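Local coordinates for uncharacterized protein YLR132C (Kluyveromyces marxianus, PDB 6PFQ), which is the U6 snRNA phosphodiesterase Usb1, a member of the 2H superfamily that probably acts as an exoribonuclease on the RNA, at residues A[94-99]-A[198-203]; A[122-127]-A[151-156]. All coordinates share one frame; numbering follows the deposited sequence.

Contact 1 of 2, residues A[94-99]-A[198-203]; sequences VPVALS and LQFRCH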
ATOM      1  N   VAL A  94      -6.725 -15.048  -0.290  1.00 34.30           N
ATOM      2  CA  VAL A  94      -5.309 -14.884   0.020  1.00 34.90           C
ATOM      3  C   VAL A  94      -5.222 -14.262   1.405  1.00 31.75           C
ATOM      4  O   VAL A  94      -6.029 -13.380   1.752  1.00 37.19           O
ATOM      5  CB  VAL A  94      -4.578 -14.033  -1.028  1.00 38.09           C
ATOM      6  CG1 VAL A  94      -4.493 -14.780  -2.364  1.00 40.08           C
ATOM      7  CG2 VAL A  94      -5.249 -12.693  -1.185  1.00 31.80           C
ATOM      8  N   PRO A  95      -4.279 -14.701   2.220  1.00 33.24           N
ATOM      9  CA  PRO A  95      -4.091 -14.108   3.546  1.00 29.43           C
ATOM     10  C   PRO A  95      -3.226 -12.864   3.430  1.00 37.22           C
ATOM     11  O   PRO A  95      -2.349 -12.761   2.564  1.00 29.91           O
ATOM     12  CB  PRO A  95      -3.365 -15.217   4.318  1.00 31.22           C
ATOM     13  CG  PRO A  95      -2.547 -15.914   3.235  1.00 35.70           C
ATOM     14  CD  PRO A  95      -3.345 -15.814   1.947  1.00 33.31           C
ATOM     15  N   VAL A  96      -3.509 -11.886   4.288  1.00 30.64           N
ATOM     16  CA  VAL A  96      -2.654 -10.715   4.399  1.00 25.96           C
ATOM     17  C   VAL A  96      -2.209 -10.591   5.848  1.00 28.65           C
ATOM     18  O   VAL A  96      -3.030 -10.406   6.757  1.00 26.01           O
ATOM     19  CB  VAL A  96      -3.353  -9.433   3.922  1.00 29.59           C
ATOM     20  CG1 VAL A  96      -2.424  -8.257   4.098  1.00 29.99           C
ATOM     21  CG2 VAL A  96      -3.721  -9.549   2.457  1.00 30.63           C
ATOM     22  N   ALA A  97      -0.901 -10.630   6.052  1.00 24.14           N
ATOM     23  CA  ALA A  97      -0.318 -10.432   7.374  1.00 25.14           C
ATOM     24  C   ALA A  97       1.021  -9.764   7.135  1.00 25.77           C
ATOM     25  O   ALA A  97       1.506  -9.717   6.000  1.00 25.18           O
ATOM     26  CB  ALA A  97      -0.152 -11.760   8.150  1.00 27.91           C
ATOM     27  N   LEU A  98       1.576  -9.174   8.189  1.00 25.45           N
ATOM     28  CA  LEU A  98       2.729  -8.284   8.066  1.00 24.47           C
ATOM     29  C   LEU A  98       3.927  -8.829   8.834  1.00 24.05           C
ATOM     30  O   LEU A  98       3.781  -9.578   9.804  1.00 25.27           O
ATOM     31  CB  LEU A  98       2.377  -6.894   8.580  1.00 25.32           C
ATOM     32  CG  LEU A  98       1.082  -6.429   7.853  1.00 29.98           C
ATOM     33  CD1 LEU A  98       0.437  -5.329   8.640  1.00 29.30           C
ATOM     34  CD2 LEU A  98       1.401  -6.044   6.379  1.00 25.55           C
ATOM     35  N   SER A  99       5.120  -8.440   8.403  1.00 20.81           N
ATOM     36  CA  SER A  99       6.309  -8.913   9.084  1.00 20.35           C
ATOM     37  C   SER A  99       7.325  -7.782   9.092  1.00 26.94           C
ATOM     38  O   SER A  99       7.319  -6.926   8.193  1.00 23.83           O
ATOM     39  CB  SER A  99       6.826 -10.150   8.329  1.00 30.31           C
ATOM     40  OG  SER A  99       8.084 -10.479   8.753  1.00 36.73           O
ATOM     41  N   LEU A 198      -3.226  -6.984  12.855  1.00 27.79           N
ATOM     42  CA  LEU A 198      -3.553  -6.435  11.535  1.00 26.43           C
ATOM     43  C   LEU A 198      -3.346  -7.543  10.502  1.00 32.75           C
ATOM     44  O   LEU A 198      -2.376  -7.582   9.728  1.00 27.05           O
ATOM     45  CB  LEU A 198      -2.715  -5.176  11.249  1.00 21.60           C
ATOM     46  CG  LEU A 198      -3.350  -3.840  11.743  1.00 26.48           C
ATOM     47  CD1 LEU A 198      -4.641  -3.522  10.961  1.00 26.37           C
ATOM     48  CD2 LEU A 198      -3.621  -3.828  13.260  1.00 23.79           C
ATOM     49  N   GLN A 199      -4.251  -8.518  10.566  1.00 28.04           N
ATOM     50  CA  GLN A 199      -4.260  -9.636   9.639  1.00 25.40           C
ATOM     51  C   GLN A 199      -5.648  -9.746   9.014  1.00 34.39           C
ATOM     52  O   GLN A 199      -6.654  -9.394   9.642  1.00 32.20           O
ATOM     53  CB  GLN A 199      -3.880 -10.957  10.322  1.00 28.76           C
ATOM     54  CG  GLN A 199      -2.614 -10.813  11.163  1.00 37.75           C
ATOM     55  CD  GLN A 199      -2.041 -12.140  11.600  1.00 41.12           C
ATOM     56  OE1 GLN A 199      -2.449 -13.193  11.111  1.00 37.20           O
ATOM     57  NE2 GLN A 199      -1.074 -12.094  12.525  1.00 37.15           N
ATOM     58  N   PHE A 200      -5.674 -10.207   7.763  1.00 30.49           N
ATOM     59  CA  PHE A 200      -6.867 -10.191   6.931  1.00 32.16           C
ATOM     60  C   PHE A 200      -6.871 -11.418   6.019  1.00 32.62           C
ATOM     61  O   PHE A 200      -5.827 -11.994   5.703  1.00 27.88           O
ATOM     62  CB  PHE A 200      -6.940  -8.911   6.073  1.00 29.98           C
ATOM     63  CG  PHE A 200      -6.774  -7.642   6.855  1.00 32.86           C
ATOM     64  CD1 PHE A 200      -5.514  -7.124   7.099  1.00 29.64           C
ATOM     65  CD2 PHE A 200      -7.880  -6.957   7.332  1.00 30.63           C
ATOM     66  CE1 PHE A 200      -5.349  -5.957   7.829  1.00 26.73           C
ATOM     67  CE2 PHE A 200      -7.718  -5.787   8.072  1.00 30.32           C
ATOM     68  CZ  PHE A 200      -6.453  -5.293   8.317  1.00 30.25           C
ATOM     69  N   ARG A 201      -8.060 -11.796   5.557  1.00 31.00           N
ATOM     70  CA  ARG A 201      -8.177 -12.765   4.471  1.00 31.96           C
ATOM     71  C   ARG A 201      -9.028 -12.138   3.384  1.00 39.68           C
ATOM     72  O   ARG A 201     -10.156 -11.712   3.656  1.00 36.90           O
ATOM     73  CB  ARG A 201      -8.807 -14.078   4.935  1.00 36.41           C
ATOM     74  CG  ARG A 201      -8.839 -15.158   3.842  1.00 40.06           C
ATOM     75  CD  ARG A 201      -9.082 -16.572   4.408  1.00 39.07           C
ATOM     76  NE  ARG A 201      -7.922 -17.098   5.121  1.00 44.91           N
ATOM     77  CZ  ARG A 201      -6.830 -17.600   4.537  1.00 46.77           C
ATOM     78  NH1 ARG A 201      -6.713 -17.650   3.207  1.00 39.98           N
ATOM     79  NH2 ARG A 201      -5.841 -18.043   5.291  1.00 51.67           N
ATOM     80  N   CYS A 202      -8.483 -12.032   2.172  1.00 34.41           N
ATOM     81  CA  CYS A 202      -9.188 -11.359   1.079  1.00 30.03           C
ATOM     82  C   CYS A 202      -9.765 -12.419   0.155  1.00 33.07           C
ATOM     83  O   CYS A 202      -9.044 -13.326  -0.245  1.00 35.49           O
ATOM     84  CB  CYS A 202      -8.244 -10.437   0.296  1.00 32.98           C
ATOM     85  SG  CYS A 202      -7.573  -9.168   1.383  1.00 41.22           S
ATOM     86  N   HIS A 203     -11.060 -12.307  -0.183  1.00 36.99           N
ATOM     87  CA  HIS A 203     -11.684 -13.261  -1.103  1.00 34.14           C
ATOM     88  C   HIS A 203     -11.877 -12.690  -2.513  1.00 38.11           C
ATOM     89  O   HIS A 203     -12.489 -13.342  -3.366  1.00 35.37           O
ATOM     90  CB  HIS A 203     -13.021 -13.749  -0.529  1.00 39.53           C
ATOM     91  CG  HIS A 203     -12.872 -14.547   0.735  1.00 45.82           C
ATOM     92  ND1 HIS A 203     -12.781 -13.961   1.981  1.00 49.70           N
ATOM     93  CD2 HIS A 203     -12.783 -15.882   0.943  1.00 49.87           C
ATOM     94  CE1 HIS A 203     -12.649 -14.900   2.902  1.00 49.78           C
ATOM     95  NE2 HIS A 203     -12.641 -16.076   2.298  1.00 47.49           N
TER
HETATM   96  O   HOH W   1       0.029  -8.745  10.457  1.00 26.14           O
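Val94 and Val96 face Cys202 and Phe200 as hydrogen-bonded antiparallel pairs, with Pro95 and Arg201 forming the non-hydrogen-bonded pair between them. Each valine both gives and receives a backbone bond; the straightest, Val96 N to Phe200 O, spans 2.7 Å at 173°. Pro95 costs this ladder nothing, since its N belongs to the pair that exchanges no bonds.

Side chains alternate between the two faces. On one, Val96 turns CG1 anti to its backbone N (chi1 179°), which leaves CG2 beside that N and 4.0 Å from Cys202 SG, a contact diagonal to the pairing. Val94 meets its direct partner instead, CG2 lying 4.0 Å from Cys202 CB. Leu14 and Leu16 of strand 9-16 pack on this apolar face, so the two antiparallel sheets of the 2H phosphodiesterase fold meet here. Strand 200-202 belongs to the six-stranded sheet, pairing with 94-99, and the chain after it passes into strand 204-209 of the four-stranded one.

On the opposite face Arg201 leaves the backbone extended, then bends at chi3 (-72°), bringing one flat side of its guanidinium over Pro95 CB, which lies 3.9 Å from NH2. A hydrogen bond from NH1 to Ser93 OG helps fix the group in that pose.

Past the paired residues, Ala97 CB rests against the aliphatic stem and amide carbon of Gln199, 4.0 Å from CD, while NE2 of that amide bonds to Arg195 O. The strands then part: a water spans the gap, donating to Leu198 O and accepting from Leu98 N, each at 2.8 Å. Beside it Leu98 reaches across with CD1, 4.1 Å from Leu198 CB, and both leucines also touch Phe157.

Contact 2 of 2, residues A[122-127]-A[151-156]; sequences PARGRL and NNLHVS. Unlike the reference sequence in segment 122-127: Pro122 (reference Gln).
Arg124 and Leu127 of helix 121-137 pack on Leu153, the residue just before His154 in the His-x-Ser motif (His154 to Ser156), one of the two such motifs that mark 2H phosphodiesterases.

The apolar part centres on Leu153 CD1, which lies 3.9 Å from Arg124 CG and 4.1 Å from Leu127 CD1; the Arg124 and Leu153 side chains run past each other in opposite directions.

The polar part belongs to the arginine head. Its chain, extended from CG to NE, carries the guanidinium up to the 151-153 backbone, where Leu153 O sits 3.7 Å above the plane, over its centre, and so meets a face rather than an N-H. Asn151 O approaches the edge, 3.1 Å from NH1. Hydrogen bonds run from NE to Leu119 O and from NH1 to Leu150 O, tying the helix to the end of strand 112-119 and to the loop before Leu153. A leucine in place of Arg124 would probably deprive these two carbonyls of the arginine N-H donors and leave the loop before the motif less firmly held.

Inside the motif segment, Asn152, His154 and Ser156 bind UMP. The imidazole of His154 is oriented by the loop just before the strand: ND1 donates to Asn152 O over 2.8 Å, the acceptor only 5° out of the ring plane.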
ATOM      1  N   PRO A 122       4.625 -15.719   3.961  1.00 24.91           N
ATOM      2  CA  PRO A 122       3.509 -16.483   3.365  1.00 28.65           C
ATOM      3  C   PRO A 122       2.533 -15.613   2.589  1.00 28.20           C
ATOM      4  O   PRO A 122       2.022 -16.052   1.556  1.00 26.55           O
ATOM      5  CB  PRO A 122       2.828 -17.129   4.581  1.00 31.14           C
ATOM      6  CG  PRO A 122       3.844 -17.089   5.686  1.00 33.86           C
ATOM      7  CD  PRO A 122       4.652 -15.844   5.437  1.00 27.21           C
ATOM      8  N   ALA A 123       2.268 -14.385   3.038  1.00 25.93           N
ATOM      9  CA  ALA A 123       1.383 -13.514   2.268  1.00 24.22           C
ATOM     10  C   ALA A 123       1.983 -13.188   0.907  1.00 32.05           C
ATOM     11  O   ALA A 123       1.287 -13.232  -0.113  1.00 28.59           O
ATOM     12  CB  ALA A 123       1.080 -12.224   3.056  1.00 25.05           C
ATOM     13  N   ARG A 124       3.280 -12.879   0.856  1.00 24.46           N
ATOM     14  CA  ARG A 124       3.882 -12.610  -0.449  1.00 24.88           C
ATOM     15  C   ARG A 124       3.841 -13.840  -1.333  1.00 26.65           C
ATOM     16  O   ARG A 124       3.575 -13.737  -2.539  1.00 26.68           O
ATOM     17  CB  ARG A 124       5.319 -12.124  -0.284  1.00 26.09           C
ATOM     18  CG  ARG A 124       5.348 -10.820   0.570  1.00 26.69           C
ATOM     19  CD  ARG A 124       6.679 -10.060   0.419  1.00 24.75           C
ATOM     20  NE  ARG A 124       6.934  -9.161   1.549  1.00 23.09           N
ATOM     21  CZ  ARG A 124       7.849  -8.190   1.545  1.00 24.69           C
ATOM     22  NH1 ARG A 124       8.531  -7.900   0.425  1.00 22.89           N
ATOM     23  NH2 ARG A 124       8.050  -7.473   2.639  1.00 23.91           N
ATOM     24  N   GLY A 125       4.107 -15.010  -0.747  1.00 25.14           N
ATOM     25  CA  GLY A 125       4.136 -16.235  -1.535  1.00 27.20           C
ATOM     26  C   GLY A 125       2.797 -16.538  -2.175  1.00 30.90           C
ATOM     27  O   GLY A 125       2.736 -16.950  -3.334  1.00 28.53           O
ATOM     28  N   ARG A 126       1.704 -16.315  -1.436  1.00 28.40           N
ATOM     29  CA  ARG A 126       0.377 -16.550  -2.002  1.00 31.25           C
ATOM     30  C   ARG A 126      -0.000 -15.510  -3.047  1.00 36.99           C
ATOM     31  O   ARG A 126      -0.808 -15.803  -3.933  1.00 35.42           O
ATOM     32  CB  ARG A 126      -0.674 -16.568  -0.898  1.00 32.90           C
ATOM     33  CG  ARG A 126      -0.538 -17.763   0.040  1.00 36.63           C
ATOM     34  CD  ARG A 126      -0.627 -19.085  -0.727  1.00 45.11           C
ATOM     35  NE  ARG A 126      -0.948 -20.177   0.195  1.00 60.20           N
ATOM     36  CZ  ARG A 126      -0.539 -21.435   0.068  1.00 57.66           C
ATOM     37  NH1 ARG A 126       0.245 -21.793  -0.935  1.00 61.25           N
ATOM     38  NH2 ARG A 126      -0.912 -22.340   0.961  1.00 59.17           N
ATOM     39  N   LEU A 127       0.586 -14.315  -3.000  1.00 29.96           N
ATOM     40  CA  LEU A 127       0.308 -13.332  -4.029  1.00 28.30           C
ATOM     41  C   LEU A 127       1.206 -13.486  -5.255  1.00 31.99           C
ATOM     42  O   LEU A 127       0.929 -12.878  -6.299  1.00 32.18           O
ATOM     43  CB  LEU A 127       0.452 -11.906  -3.432  1.00 26.26           C
ATOM     44  CG  LEU A 127      -0.736 -11.483  -2.574  1.00 26.64           C
ATOM     45  CD1 LEU A 127      -0.421 -10.205  -1.826  1.00 24.19           C
ATOM     46  CD2 LEU A 127      -1.960 -11.274  -3.515  1.00 30.47           C
ATOM     47  N   ASN A 151       9.232  -7.882  -3.869  1.00 28.76           N
ATOM     48  CA  ASN A 151      10.183  -7.291  -2.951  1.00 26.98           C
ATOM     49  C   ASN A 151       9.607  -6.131  -2.166  1.00 27.74           C
ATOM     50  O   ASN A 151      10.179  -5.785  -1.131  1.00 26.37           O
ATOM     51  CB  ASN A 151      11.402  -6.798  -3.735  1.00 30.77           C
ATOM     52  CG  ASN A 151      11.065  -5.624  -4.644  1.00 45.36           C
ATOM     53  OD1 ASN A 151      10.044  -5.634  -5.330  1.00 44.44           O
ATOM     54  ND2 ASN A 151      11.926  -4.607  -4.653  1.00 52.75           N
ATOM     55  N   ASN A 152       8.502  -5.505  -2.612  1.00 26.67           N
ATOM     56  CA  ASN A 152       8.045  -4.327  -1.877  1.00 23.85           C
ATOM     57  C   ASN A 152       6.566  -4.370  -1.520  1.00 24.04           C
ATOM     58  O   ASN A 152       6.023  -3.338  -1.143  1.00 21.80           O
ATOM     59  CB  ASN A 152       8.362  -3.013  -2.619  1.00 21.79           C
ATOM     60  CG  ASN A 152       7.764  -2.965  -4.049  1.00 27.54           C
ATOM     61  OD1 ASN A 152       6.674  -3.515  -4.318  1.00 24.88           O
ATOM     62  ND2 ASN A 152       8.480  -2.294  -4.962  1.00 31.27           N
ATOM     63  N   LEU A 153       5.919  -5.538  -1.547  1.00 22.33           N
ATOM     64  CA  LEU A 153       4.529  -5.596  -1.092  1.00 19.79           C
ATOM     65  C   LEU A 153       4.426  -5.085   0.328  1.00 23.31           C
ATOM     66  O   LEU A 153       5.210  -5.495   1.179  1.00 20.64           O
ATOM     67  CB  LEU A 153       3.984  -7.025  -1.133  1.00 21.83           C
ATOM     68  CG  LEU A 153       3.805  -7.578  -2.563  1.00 24.58           C
ATOM     69  CD1 LEU A 153       3.468  -9.097  -2.443  1.00 24.76           C
ATOM     70  CD2 LEU A 153       2.690  -6.787  -3.285  1.00 25.22           C
ATOM     71  N   HIS A 154       3.440  -4.220   0.594  1.00 21.38           N
ATOM     72  CA  HIS A 154       3.323  -3.622   1.924  1.00 20.49           C
ATOM     73  C   HIS A 154       1.893  -3.151   2.164  1.00 24.67           C
ATOM     74  O   HIS A 154       1.087  -3.062   1.243  1.00 22.79           O
ATOM     75  CB  HIS A 154       4.282  -2.434   2.067  1.00 19.27           C
ATOM     76  CG  HIS A 154       3.965  -1.301   1.131  1.00 18.05           C
ATOM     77  ND1 HIS A 154       4.364  -1.290  -0.195  1.00 22.51           N
ATOM     78  CD2 HIS A 154       3.291  -0.138   1.337  1.00 20.36           C
ATOM     79  CE1 HIS A 154       3.967  -0.155  -0.763  1.00 23.16           C
ATOM     80  NE2 HIS A 154       3.298   0.547   0.138  1.00 21.06           N
ATOM     81  N   VAL A 155       1.588  -2.839   3.433  1.00 20.19           N
ATOM     82  CA  VAL A 155       0.400  -2.056   3.786  1.00 22.46           C
ATOM     83  C   VAL A 155       0.867  -0.736   4.366  1.00 23.11           C
ATOM     84  O   VAL A 155       1.654  -0.737   5.314  1.00 22.19           O
ATOM     85  CB  VAL A 155      -0.472  -2.777   4.824  1.00 20.68           C
ATOM     86  CG1 VAL A 155      -1.639  -1.824   5.303  1.00 18.31           C
ATOM     87  CG2 VAL A 155      -0.952  -4.132   4.258  1.00 23.15           C
ATOM     88  N   SER A 156       0.350   0.389   3.833  1.00 19.37           N
ATOM     89  CA  SER A 156       0.621   1.688   4.422  1.00 20.48           C
ATOM     90  C   SER A 156      -0.427   2.026   5.479  1.00 22.59           C
ATOM     91  O   SER A 156      -1.635   1.792   5.290  1.00 23.76           O
ATOM     92  CB  SER A 156       0.645   2.786   3.358  1.00 20.79           C
ATOM     93  OG  SER A 156       1.811   2.628   2.560  1.00 23.66           O
TER

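Overall arrangement
Of the four segments, 94-99 comes first along the chain, which then runs through strands 102-106 and 112-119 into helix 121-137, and contact 2 closes a short loop when it returns at 151-156. Contact 1 closes far later, once helices 169-186 and 191-197 have passed, so the smaller loop lies wholly within the larger and the two do not cross. Their centres are 9 Å apart and they touch directly: Ala123 CB sits 3.5 Å from Pro95 O, and Leu98 CD2 lies 3.7 Å from Val155 CG2. Contact 1 pairs strands 94-99 and 200-202 of the six-stranded sheet; contact 2 packs helix 121-137 against the start of UMP-binding strand 154-161 of that same sheet.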